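Local coordinates for tegumental protein 20.8 kDa (Clonorchis sinensis, PDB 5X2E) that probably binds calcium through its N-terminal calmodulin-like domain, an EF-hand pair that forms one part of a longer tegumental-allergen-like protein, at residues A[67-70]-A[71-75]; A[34-37]-A[38-42]; A[55-58]-A[59-63]; A[43-46]-A[47-50]; A[16-19]-A[20-24]. All blocks are in the same frame, centred on the assembly; numbering follows the deposited sequence.

Contact 1. Residues A[67-70]-A[71-75]; sequences EIID and FREQK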
# COMPACT_ATOMS: atom_id res chain seq x y z
N GLU A 67 -3.00 -8.41 9.43
CA GLU A 67 -2.57 -7.16 10.09
C GLU A 67 -3.09 -5.90 9.39
O GLU A 67 -3.50 -4.92 10.05
CB GLU A 67 -1.05 -7.10 10.17
CG GLU A 67 -0.47 -8.11 11.10
CD GLU A 67 1.02 -8.01 11.15
OE1 GLU A 67 1.55 -7.22 11.97
OE2 GLU A 67 1.68 -8.74 10.36
N ILE A 68 -3.11 -5.91 8.07
CA ILE A 68 -3.66 -4.78 7.35
C ILE A 68 -5.17 -4.76 7.54
O ILE A 68 -5.76 -3.69 7.70
CB ILE A 68 -3.30 -4.84 5.84
CG1 ILE A 68 -1.95 -4.18 5.56
CG2 ILE A 68 -4.35 -4.13 4.99
CD1 ILE A 68 -0.81 -4.93 6.15
N ILE A 69 -5.79 -5.93 7.51
CA ILE A 69 -7.24 -5.97 7.67
C ILE A 69 -7.67 -5.43 9.05
O ILE A 69 -8.64 -4.68 9.16
CB ILE A 69 -7.77 -7.40 7.46
CG1 ILE A 69 -7.54 -7.85 6.01
CG2 ILE A 69 -9.25 -7.47 7.82
CD1 ILE A 69 -7.79 -9.33 5.82
N ASP A 70 -6.95 -5.81 10.09
CA ASP A 70 -7.25 -5.32 11.45
C ASP A 70 -7.14 -3.82 11.47
O ASP A 70 -8.02 -3.12 11.99
CB ASP A 70 -6.28 -5.91 12.46
CG ASP A 70 -6.77 -7.20 13.03
OD1 ASP A 70 -7.98 -7.46 12.92
OD2 ASP A 70 -5.96 -7.94 13.61
N PHE A 71 -6.05 -3.31 10.90
CA PHE A 71 -5.85 -1.87 10.90
C PHE A 71 -6.96 -1.18 10.11
O PHE A 71 -7.45 -0.15 10.53
CB PHE A 71 -4.48 -1.50 10.33
CG PHE A 71 -4.22 -0.01 10.33
CD1 PHE A 71 -4.51 0.78 9.22
CD2 PHE A 71 -3.67 0.60 11.45
CE1 PHE A 71 -4.29 2.15 9.24
CE2 PHE A 71 -3.42 1.97 11.47
CZ PHE A 71 -3.74 2.74 10.37
N ARG A 72 -7.32 -1.74 8.96
CA ARG A 72 -8.40 -1.21 8.17
C ARG A 72 -9.70 -1.14 8.94
O ARG A 72 -10.38 -0.12 8.90
CB ARG A 72 -8.59 -2.10 6.92
CG ARG A 72 -9.69 -1.66 5.95
CD ARG A 72 -9.15 -0.89 4.79
NE ARG A 72 -8.14 -1.62 4.02
CZ ARG A 72 -7.53 -1.13 2.94
NH1 ARG A 72 -7.80 0.12 2.54
NH2 ARG A 72 -6.64 -1.86 2.26
N GLU A 73 -10.05 -2.21 9.65
CA GLU A 73 -11.28 -2.22 10.41
C GLU A 73 -11.22 -1.19 11.54
O GLU A 73 -12.20 -0.52 11.82
CB GLU A 73 -11.56 -3.62 10.97
CG GLU A 73 -11.88 -4.62 9.87
CD GLU A 73 -12.03 -6.04 10.36
OE1 GLU A 73 -11.70 -6.31 11.53
OE2 GLU A 73 -12.48 -6.87 9.53
N GLN A 74 -10.06 -1.08 12.20
CA GLN A 74 -9.88 -0.12 13.31
C GLN A 74 -9.90 1.31 12.83
O GLN A 74 -10.45 2.18 13.49
CB GLN A 74 -8.55 -0.33 14.04
CG GLN A 74 -8.44 -1.63 14.71
CD GLN A 74 -7.04 -1.92 15.20
OE1 GLN A 74 -6.23 -1.00 15.37
NE2 GLN A 74 -6.75 -3.19 15.44
N LYS A 75 -9.27 1.57 11.68
CA LYS A 75 -9.22 2.92 11.13
C LYS A 75 -10.63 3.36 10.82
O LYS A 75 -11.03 4.48 11.13
CB LYS A 75 -8.35 2.98 9.87
CG LYS A 75 -8.33 4.37 9.20
CD LYS A 75 -7.70 4.28 7.82
CE LYS A 75 -7.65 5.63 7.10
NZ LYS A 75 -7.10 5.57 5.70
O HOH W 1 -8.83 -4.78 14.79
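I68 and R72 meet one turn apart on helix 65-79, and their backbone bond is one of four that tie 67-70 to 71-75. R72 N donates to I68 O at 2.8 Å. F71 N to E67 O, E73 N to I69 O and Q74 N to D70 O repeat the same i to i+4 pattern.

Side-chain packing is slight. I69 and E73 lie side by side and point the same way, with I69 CG2 3.7 Å from E73 OE2. E73 CG rests 3.3 Å from I69 O. I68 CG2 stands obliquely beside the R72 guanidinium, 4.2 Å from NH2. I68 also packs on V8 of helix 3-10 and on L54 and C58 of helix 54-61.

Among the exposed residues, D70 and Q74 share a water. It accepts from Q74 NE2 at 2.7 Å and gives long, weak bonds to D70 O and D70 OD1. Two like charges come near each other here: D70 OD1 is 4.1 Å from E73 OE1, with the carboxylate planes turned 58° apart.

R72 faces another way. CG is anti to the backbone N (chi1 -179°), and the chain then bends at chi2 and chi3. The guanidinium is thereby carried to D11. NH2 forms a salt bridge with D11 OD2 and a hydrogen bond with N16 OD1. D11 is a calcium ligand, so R72 is a second-shell residue that joins this late helix to the metal site. Its positive charge probably helps hold the D11 carboxylate in place.

Contact 2. Residues A[34-37]-A[38-42]; sequences PSMV and EKWKQ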
# COMPACT_ATOMS: atom_id res chain seq x y z
N PRO A 34 9.45 11.34 -6.62
CA PRO A 34 8.83 10.48 -7.64
C PRO A 34 9.56 9.16 -7.88
O PRO A 34 8.94 8.22 -8.35
CB PRO A 34 8.87 11.36 -8.89
CG PRO A 34 8.85 12.72 -8.37
CD PRO A 34 9.64 12.71 -7.10
N SER A 35 10.84 9.08 -7.54
CA SER A 35 11.59 7.82 -7.63
C SER A 35 10.98 6.73 -6.73
O SER A 35 11.25 5.54 -6.90
CB SER A 35 13.05 8.06 -7.27
OG SER A 35 13.13 8.59 -5.96
N MET A 36 10.21 7.17 -5.74
CA MET A 36 9.46 6.32 -4.83
C MET A 36 8.55 5.37 -5.58
O MET A 36 8.32 4.23 -5.16
CB MET A 36 8.63 7.21 -3.89
CG MET A 36 7.80 6.48 -2.90
SD MET A 36 8.93 5.64 -1.80
CE MET A 36 9.47 7.03 -0.81
N VAL A 37 8.00 5.84 -6.70
CA VAL A 37 7.11 4.99 -7.49
C VAL A 37 7.88 3.77 -8.00
O VAL A 37 7.45 2.61 -7.78
CB VAL A 37 6.45 5.79 -8.66
CG1 VAL A 37 5.63 4.85 -9.51
CG2 VAL A 37 5.62 6.96 -8.14
N GLU A 38 9.02 4.01 -8.62
CA GLU A 38 9.85 2.91 -9.11
C GLU A 38 10.31 1.98 -7.98
O GLU A 38 10.37 0.78 -8.17
CB GLU A 38 11.07 3.44 -9.85
CG GLU A 38 10.75 3.97 -11.23
CD GLU A 38 10.95 2.94 -12.32
OE1 GLU A 38 12.09 2.87 -12.84
OE2 GLU A 38 9.98 2.22 -12.66
N LYS A 39 10.62 2.53 -6.81
CA LYS A 39 11.08 1.70 -5.70
C LYS A 39 9.97 0.75 -5.23
O LYS A 39 10.23 -0.43 -4.97
CB LYS A 39 11.57 2.57 -4.53
CG LYS A 39 12.75 3.47 -4.85
CD LYS A 39 13.11 4.27 -3.59
CE LYS A 39 13.39 5.74 -3.89
NZ LYS A 39 14.61 5.94 -4.72
N TRP A 40 8.74 1.24 -5.11
CA TRP A 40 7.61 0.39 -4.72
C TRP A 40 7.35 -0.69 -5.76
O TRP A 40 7.03 -1.84 -5.42
CB TRP A 40 6.34 1.25 -4.49
CG TRP A 40 6.27 1.82 -3.10
CD1 TRP A 40 7.15 2.72 -2.53
CD2 TRP A 40 5.31 1.50 -2.09
NE1 TRP A 40 6.79 2.97 -1.23
CE2 TRP A 40 5.66 2.24 -0.93
CE3 TRP A 40 4.18 0.66 -2.03
CZ2 TRP A 40 4.93 2.16 0.25
CZ3 TRP A 40 3.45 0.60 -0.85
CH2 TRP A 40 3.83 1.34 0.27
N LYS A 41 7.45 -0.32 -7.02
CA LYS A 41 7.22 -1.30 -8.09
C LYS A 41 8.29 -2.40 -7.99
O LYS A 41 8.00 -3.58 -8.12
CB LYS A 41 7.25 -0.65 -9.47
CG LYS A 41 6.08 0.27 -9.80
CD LYS A 41 6.25 0.91 -11.19
CE LYS A 41 5.03 1.76 -11.58
NZ LYS A 41 5.15 2.32 -12.95
N GLN A 42 9.54 -2.00 -7.75
CA GLN A 42 10.61 -2.96 -7.71
C GLN A 42 10.56 -3.86 -6.49
O GLN A 42 10.81 -5.06 -6.58
CB GLN A 42 11.92 -2.21 -7.75
CG GLN A 42 12.17 -1.61 -9.12
CD GLN A 42 13.54 -0.97 -9.24
OE1 GLN A 42 14.35 -1.03 -8.31
NE2 GLN A 42 13.81 -0.36 -10.40
O HOH W 2 9.72 6.67 -10.26
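M36 lies alongside W40 one turn further on, and this pair is the tightly packed part of the contact. M36 SD comes to the edge of the indole, 3.5 Å from W40 NE1. It is 4.3 Å from the centroid of the five-membered ring and 77° off the ring normal, so the sulfur sits beside the ring and not over it. M36 CG is anti to the backbone N (chi1 180°), and bends at chi2 and chi3 lay the thioether along the indole. M36 O also lies at the ring edge, 3.3 Å from W40 CD1, and accepts from W40 N. Next to this pair, V37 and K41 point the same way, with V37 CG1 3.8 Å from K41 CE. Helix 20-29 covers this side: V27 meets M36, while L23 meets both V37 and W40. K41 makes a cation-pi contact with Y20.

The other side is looser and polar. K39 bends at chi3 and chi4 and brings NZ back to S35 OG, a weak hydrogen bond of 3.3 Å. S35 OG has a further partner in D33 OD2. A water bridges the first turn, giving to P34 O at 2.6 Å and accepting from E38 N.

Backbone bonds from K39 N to S35 O and from K41 N to V37 O complete the turn. The M36-W40 pair is a Met-aromatic contact in the first turns of helix 35-44, the entering helix of the second helix-loop-helix unit in an EF-hand pair.

Contact 3. Residues A[55-58]-A[59-63]; sequences ETFC and SKLGL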
# COMPACT_ATOMS: atom_id res chain seq x y z
N GLU A 55 -0.89 -9.32 -0.70
CA GLU A 55 -0.12 -10.56 -0.50
C GLU A 55 1.39 -10.34 -0.73
O GLU A 55 2.23 -10.78 0.05
CB GLU A 55 -0.63 -11.69 -1.42
CG GLU A 55 -2.01 -12.25 -1.04
CD GLU A 55 -2.01 -13.07 0.25
OE1 GLU A 55 -0.99 -13.64 0.66
OE2 GLU A 55 -3.05 -13.14 0.87
N THR A 56 1.74 -9.69 -1.83
CA THR A 56 3.16 -9.52 -2.17
C THR A 56 3.81 -8.49 -1.25
O THR A 56 4.95 -8.65 -0.83
CB THR A 56 3.31 -9.13 -3.64
OG1 THR A 56 2.75 -10.18 -4.45
CG2 THR A 56 4.76 -8.96 -3.99
N PHE A 57 3.06 -7.43 -0.96
CA PHE A 57 3.51 -6.42 -0.02
C PHE A 57 3.87 -7.09 1.31
O PHE A 57 4.97 -6.90 1.85
CB PHE A 57 2.40 -5.37 0.15
CG PHE A 57 2.71 -4.25 1.08
CD1 PHE A 57 2.22 -4.27 2.38
CD2 PHE A 57 3.41 -3.13 0.65
CE1 PHE A 57 2.45 -3.19 3.24
CE2 PHE A 57 3.63 -2.07 1.49
CZ PHE A 57 3.14 -2.10 2.79
N CYS A 58 2.97 -7.95 1.80
CA CYS A 58 3.18 -8.59 3.09
C CYS A 58 4.33 -9.60 3.05
O CYS A 58 5.12 -9.70 3.99
CB CYS A 58 1.90 -9.29 3.56
SG CYS A 58 0.62 -8.16 4.13
N SER A 59 4.40 -10.38 1.98
CA SER A 59 5.50 -11.35 1.88
C SER A 59 6.87 -10.67 1.91
O SER A 59 7.81 -11.16 2.53
CB SER A 59 5.33 -12.17 0.61
OG SER A 59 4.18 -13.00 0.73
N LYS A 60 6.99 -9.52 1.24
CA LYS A 60 8.27 -8.82 1.18
C LYS A 60 8.64 -8.21 2.52
O LYS A 60 9.81 -8.13 2.86
CB LYS A 60 8.25 -7.73 0.10
CG LYS A 60 8.14 -8.27 -1.32
CD LYS A 60 9.40 -9.04 -1.76
CE LYS A 60 9.19 -9.61 -3.16
NZ LYS A 60 10.39 -10.31 -3.70
N LEU A 61 7.64 -7.78 3.28
CA LEU A 61 7.90 -7.06 4.52
C LEU A 61 7.83 -7.94 5.77
O LEU A 61 8.11 -7.48 6.86
CB LEU A 61 6.92 -5.89 4.66
CG LEU A 61 7.11 -4.82 3.58
CD1 LEU A 61 5.99 -3.79 3.62
CD2 LEU A 61 8.45 -4.15 3.79
N GLY A 62 7.41 -9.20 5.61
CA GLY A 62 7.23 -10.08 6.76
C GLY A 62 5.97 -9.80 7.57
O GLY A 62 5.94 -10.04 8.78
N LEU A 63 4.92 -9.30 6.91
CA LEU A 63 3.62 -9.04 7.53
C LEU A 63 2.63 -10.12 7.13
O LEU A 63 2.90 -10.90 6.22
CB LEU A 63 3.10 -7.65 7.12
CG LEU A 63 4.00 -6.45 7.43
CD1 LEU A 63 3.51 -5.20 6.67
CD2 LEU A 63 4.11 -6.20 8.94
O HOH W 3 2.83 -13.33 -1.27
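F57 and L61 meet on the last turns of helix 54-61, which ends the second helix-loop-helix unit of the EF-hand pair. L61 CD1 lies over one face of the F57 ring, 3.5 Å from its centroid and 17° off the ring normal. This is a CH-pi contact, and the methyl is offset toward the rim, nearest to CZ. L63 CD1 reaches the same ring obliquely, 4.1 Å from F57 CE1. C58 SG packs against L63 CB at 3.9 Å.

The backbone sets these groups in place. S59 N to E55 O, K60 N to T56 O and L61 N to F57 O are the last regular helical bonds. The helix ends at L61, and G62, the first residue beyond it, takes a positive phi of 76°. The chain turns there and brings L63 back beside F57 and C58. F57 CG is anti to the backbone N (chi1 -180°), which directs the ring to the side where both leucines gather.

Further out, F57 meets the rings of F7 and F44, while L61 touches F3 and F44. C58 packs on P65 and I68 of helix 65-79.

C58 O is the atom on which the helix end converges: L63 N donates to it at 3.0 Å, and G62 N and L61 N add weak bonds at 2.8 and 3.2 Å.

Contact 4. Residues A[43-46]-A[47-50]; sequences LFDP and DNTG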
# COMPACT_ATOMS: atom_id res chain seq x y z
N LEU A 43 10.23 -3.29 -5.34
CA LEU A 43 10.15 -4.09 -4.12
C LEU A 43 8.88 -4.96 -4.05
O LEU A 43 8.94 -6.11 -3.61
CB LEU A 43 10.22 -3.17 -2.88
CG LEU A 43 11.54 -2.41 -2.62
CD1 LEU A 43 11.40 -1.36 -1.52
CD2 LEU A 43 12.68 -3.35 -2.26
N PHE A 44 7.74 -4.43 -4.52
CA PHE A 44 6.42 -5.03 -4.26
C PHE A 44 5.68 -5.53 -5.49
O PHE A 44 4.62 -6.14 -5.38
CB PHE A 44 5.55 -4.03 -3.52
CG PHE A 44 6.17 -3.52 -2.27
CD1 PHE A 44 6.65 -4.40 -1.30
CD2 PHE A 44 6.24 -2.15 -2.04
CE1 PHE A 44 7.24 -3.91 -0.13
CE2 PHE A 44 6.81 -1.66 -0.88
CZ PHE A 44 7.31 -2.55 0.07
N ASP A 45 6.24 -5.25 -6.66
CA ASP A 45 5.73 -5.84 -7.91
C ASP A 45 6.91 -6.34 -8.73
O ASP A 45 7.07 -5.93 -9.88
CB ASP A 45 4.89 -4.83 -8.72
CG ASP A 45 4.16 -5.48 -9.89
OD1 ASP A 45 3.94 -6.72 -9.87
OD2 ASP A 45 3.79 -4.74 -10.85
N PRO A 46 7.75 -7.22 -8.14
CA PRO A 46 8.99 -7.57 -8.83
C PRO A 46 8.76 -8.28 -10.15
O PRO A 46 9.62 -8.15 -11.04
CB PRO A 46 9.69 -8.50 -7.82
CG PRO A 46 8.56 -9.06 -6.99
CD PRO A 46 7.62 -7.92 -6.85
N ASP A 47 7.67 -9.03 -10.27
CA ASP A 47 7.33 -9.73 -11.51
C ASP A 47 6.59 -8.85 -12.52
O ASP A 47 6.17 -9.33 -13.57
CB ASP A 47 6.50 -10.98 -11.20
CG ASP A 47 7.29 -12.02 -10.45
OD1 ASP A 47 6.77 -12.59 -9.47
OD2 ASP A 47 8.45 -12.28 -10.84
N ASN A 48 6.40 -7.57 -12.18
CA ASN A 48 5.84 -6.62 -13.13
C ASN A 48 4.44 -7.02 -13.60
O ASN A 48 4.13 -7.09 -14.79
CB ASN A 48 6.79 -6.46 -14.33
CG ASN A 48 6.54 -5.21 -15.12
OD1 ASN A 48 5.81 -4.32 -14.68
ND2 ASN A 48 7.18 -5.11 -16.27
N THR A 49 3.58 -7.30 -12.62
CA THR A 49 2.22 -7.71 -12.90
C THR A 49 1.34 -6.50 -13.22
O THR A 49 0.25 -6.65 -13.74
CB THR A 49 1.58 -8.45 -11.70
OG1 THR A 49 1.46 -7.55 -10.59
CG2 THR A 49 2.45 -9.65 -11.29
N GLY A 50 1.80 -5.31 -12.85
CA GLY A 50 1.05 -4.10 -13.13
C GLY A 50 0.30 -3.52 -11.94
O GLY A 50 -0.41 -2.53 -12.09
O HOH W 4 5.16 -9.02 -8.66
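The D45 carboxylate and the T49 side chain cross at an angle, and T49 OG1 donates to D45 OD1 at 2.7 Å. The hydroxyl comes from above the carboxylate plane, 39° out of it. T49 N donates to the same oxygen at 2.8 Å, on its syn side and from the opposite face. OD1 is therefore held between the hydroxyl and the amide of one residue. The T49 rotamer allows this double grip, since OG1 stands between the backbone N and the carbonyl carbon (chi1 66°).

The other oxygen looks to the next residue. G50 N donates to D45 OD2 at 2.9 Å, and OD2 accepts with its syn lone pair. D45 CG is anti to the backbone N (chi1 -171°), which swings the carboxylate across to the amides of T49 and G50.

These bonds brace the loop between helix 35-44 and strand 51-53, the loop of the second helix-loop-helix unit in the EF-hand pair. D45 is the first residue past the helix. It also starts a type I beta turn, in which N48 N donates to D45 O at 2.9 Å from above the carbonyl plane. No metal is bound among these residues; the D45 carboxylate is met by protein donors and a water instead.

That water donates to D45 OD1 at 2.9 Å and accepts from D47 N at 3.0 Å. From outside the loop, Y20 OH is hydrogen-bonded to D45 OD2.

Contact 5. Residues A[16-19]-A[20-24]; sequences NVIS and YPELE. With CA (calcium ion), chain B.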
# COMPACT_ATOMS: atom_id res chain seq x y z
N ASN A 16 -7.36 -3.92 -1.57
CA ASN A 16 -6.14 -4.67 -1.23
C ASN A 16 -5.26 -4.97 -2.43
O ASN A 16 -4.37 -5.84 -2.40
CB ASN A 16 -6.48 -5.95 -0.47
CG ASN A 16 -7.15 -5.66 0.84
OD1 ASN A 16 -6.61 -4.91 1.66
ND2 ASN A 16 -8.35 -6.18 1.04
N VAL A 17 -5.45 -4.17 -3.47
CA VAL A 17 -4.52 -4.05 -4.56
C VAL A 17 -4.23 -2.56 -4.71
O VAL A 17 -5.15 -1.76 -4.93
CB VAL A 17 -5.08 -4.61 -5.87
CG1 VAL A 17 -4.02 -4.49 -6.96
CG2 VAL A 17 -5.53 -6.07 -5.69
N ILE A 18 -2.96 -2.18 -4.60
CA ILE A 18 -2.52 -0.83 -4.85
C ILE A 18 -2.31 -0.69 -6.37
O ILE A 18 -1.47 -1.37 -6.99
CB ILE A 18 -1.24 -0.49 -4.06
CG1 ILE A 18 -1.61 -0.30 -2.58
CG2 ILE A 18 -0.54 0.73 -4.69
CD1 ILE A 18 -0.38 -0.04 -1.69
N SER A 19 -3.11 0.15 -6.98
CA SER A 19 -2.91 0.46 -8.38
C SER A 19 -1.76 1.45 -8.54
O SER A 19 -1.44 2.23 -7.61
CB SER A 19 -4.20 1.03 -8.99
OG SER A 19 -4.36 2.36 -8.55
N TYR A 20 -1.16 1.49 -9.72
CA TYR A 20 -0.13 2.46 -9.95
C TYR A 20 -0.65 3.93 -9.82
O TYR A 20 -0.00 4.74 -9.16
CB TYR A 20 0.55 2.21 -11.28
CG TYR A 20 1.39 0.92 -11.39
CD1 TYR A 20 1.71 0.14 -10.29
CD2 TYR A 20 1.84 0.52 -12.64
CE1 TYR A 20 2.50 -1.00 -10.43
CE2 TYR A 20 2.61 -0.61 -12.80
CZ TYR A 20 2.93 -1.38 -11.69
OH TYR A 20 3.74 -2.50 -11.91
N PRO A 21 -1.87 4.25 -10.30
CA PRO A 21 -2.36 5.62 -10.01
C PRO A 21 -2.51 5.91 -8.50
O PRO A 21 -2.19 7.03 -8.07
CB PRO A 21 -3.72 5.66 -10.72
CG PRO A 21 -3.49 4.71 -11.92
CD PRO A 21 -2.69 3.58 -11.32
N GLU A 22 -2.98 4.93 -7.71
CA GLU A 22 -3.08 5.13 -6.26
C GLU A 22 -1.73 5.47 -5.65
O GLU A 22 -1.62 6.39 -4.85
CB GLU A 22 -3.65 3.87 -5.58
CG GLU A 22 -5.16 3.75 -5.70
CD GLU A 22 -5.70 2.43 -5.13
OE1 GLU A 22 -4.95 1.43 -5.03
OE2 GLU A 22 -6.89 2.36 -4.77
N LEU A 23 -0.70 4.72 -6.02
CA LEU A 23 0.64 4.94 -5.53
C LEU A 23 1.14 6.32 -5.97
O LEU A 23 1.68 7.08 -5.17
CB LEU A 23 1.55 3.82 -6.06
CG LEU A 23 3.04 3.98 -5.79
CD1 LEU A 23 3.36 3.97 -4.28
CD2 LEU A 23 3.78 2.87 -6.53
N GLU A 24 0.90 6.65 -7.23
CA GLU A 24 1.37 7.91 -7.77
C GLU A 24 0.67 9.11 -7.11
O GLU A 24 1.31 10.14 -6.84
CB GLU A 24 1.21 7.90 -9.29
CG GLU A 24 2.22 6.91 -9.89
CD GLU A 24 1.85 6.23 -11.15
OE1 GLU A 24 0.78 6.48 -11.74
OE2 GLU A 24 2.73 5.44 -11.58
CA CA B . -6.82 -0.17 -4.57
O HOH W 5 -7.10 -0.24 -6.90
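E22 OE1 has two partners: it binds the calcium ion at 2.5 Å and accepts from S19 N at 3.0 Å. The amide meets it on the anti side, 35° out of the carboxylate plane. E22 OE2 also binds the metal at 2.5 Å, so the carboxylate is bidentate. V17 O at 2.3 Å and a water add two more ligands. D11, D13 and T15 complete the site.

This is the end of an EF-hand loop, where strand 17-19 passes into helix 20-29. S19 is the N-cap of that helix. Its OG stands between the backbone N and the carbonyl carbon (chi1 75°) and accepts from E22 N at 3.0 Å. With S19 N bound to E22 OE1, the two residues form a capping box. The E22 chain is extended beyond CG and reaches back over the cap to the metal. The cap probably helps to steady a carboxylate that is also a calcium ligand.

On the buried side, I18 CG2 packs on L23 CB at 4.0 Å, against W40 of helix 35-44. The Y20 side chain touches N48 of the second loop.

How the contacts relate
Contacts 3 and 5 are partly buried, while contacts 1, 2 and 4 lie nearer the surface. Contact 5 alone holds calcium ligands. Contact 4 occupies the matching loop of the second unit, and there protein donors and a water, not a metal, meet the acid. The two loops are joined by Y20 and D45. Contacts 2 and 4 share helix 35-44: the first holds a Met-aromatic pair on the helix, the second is the polar turn after it. The aromatic rings of contacts 2 and 3 meet at W40 and F57. Contact 1 sits opposite contacts 2 and 4 across the chain's centre. It touches contact 3 through I68 and C58 and reaches contact 5 through R72 and N16.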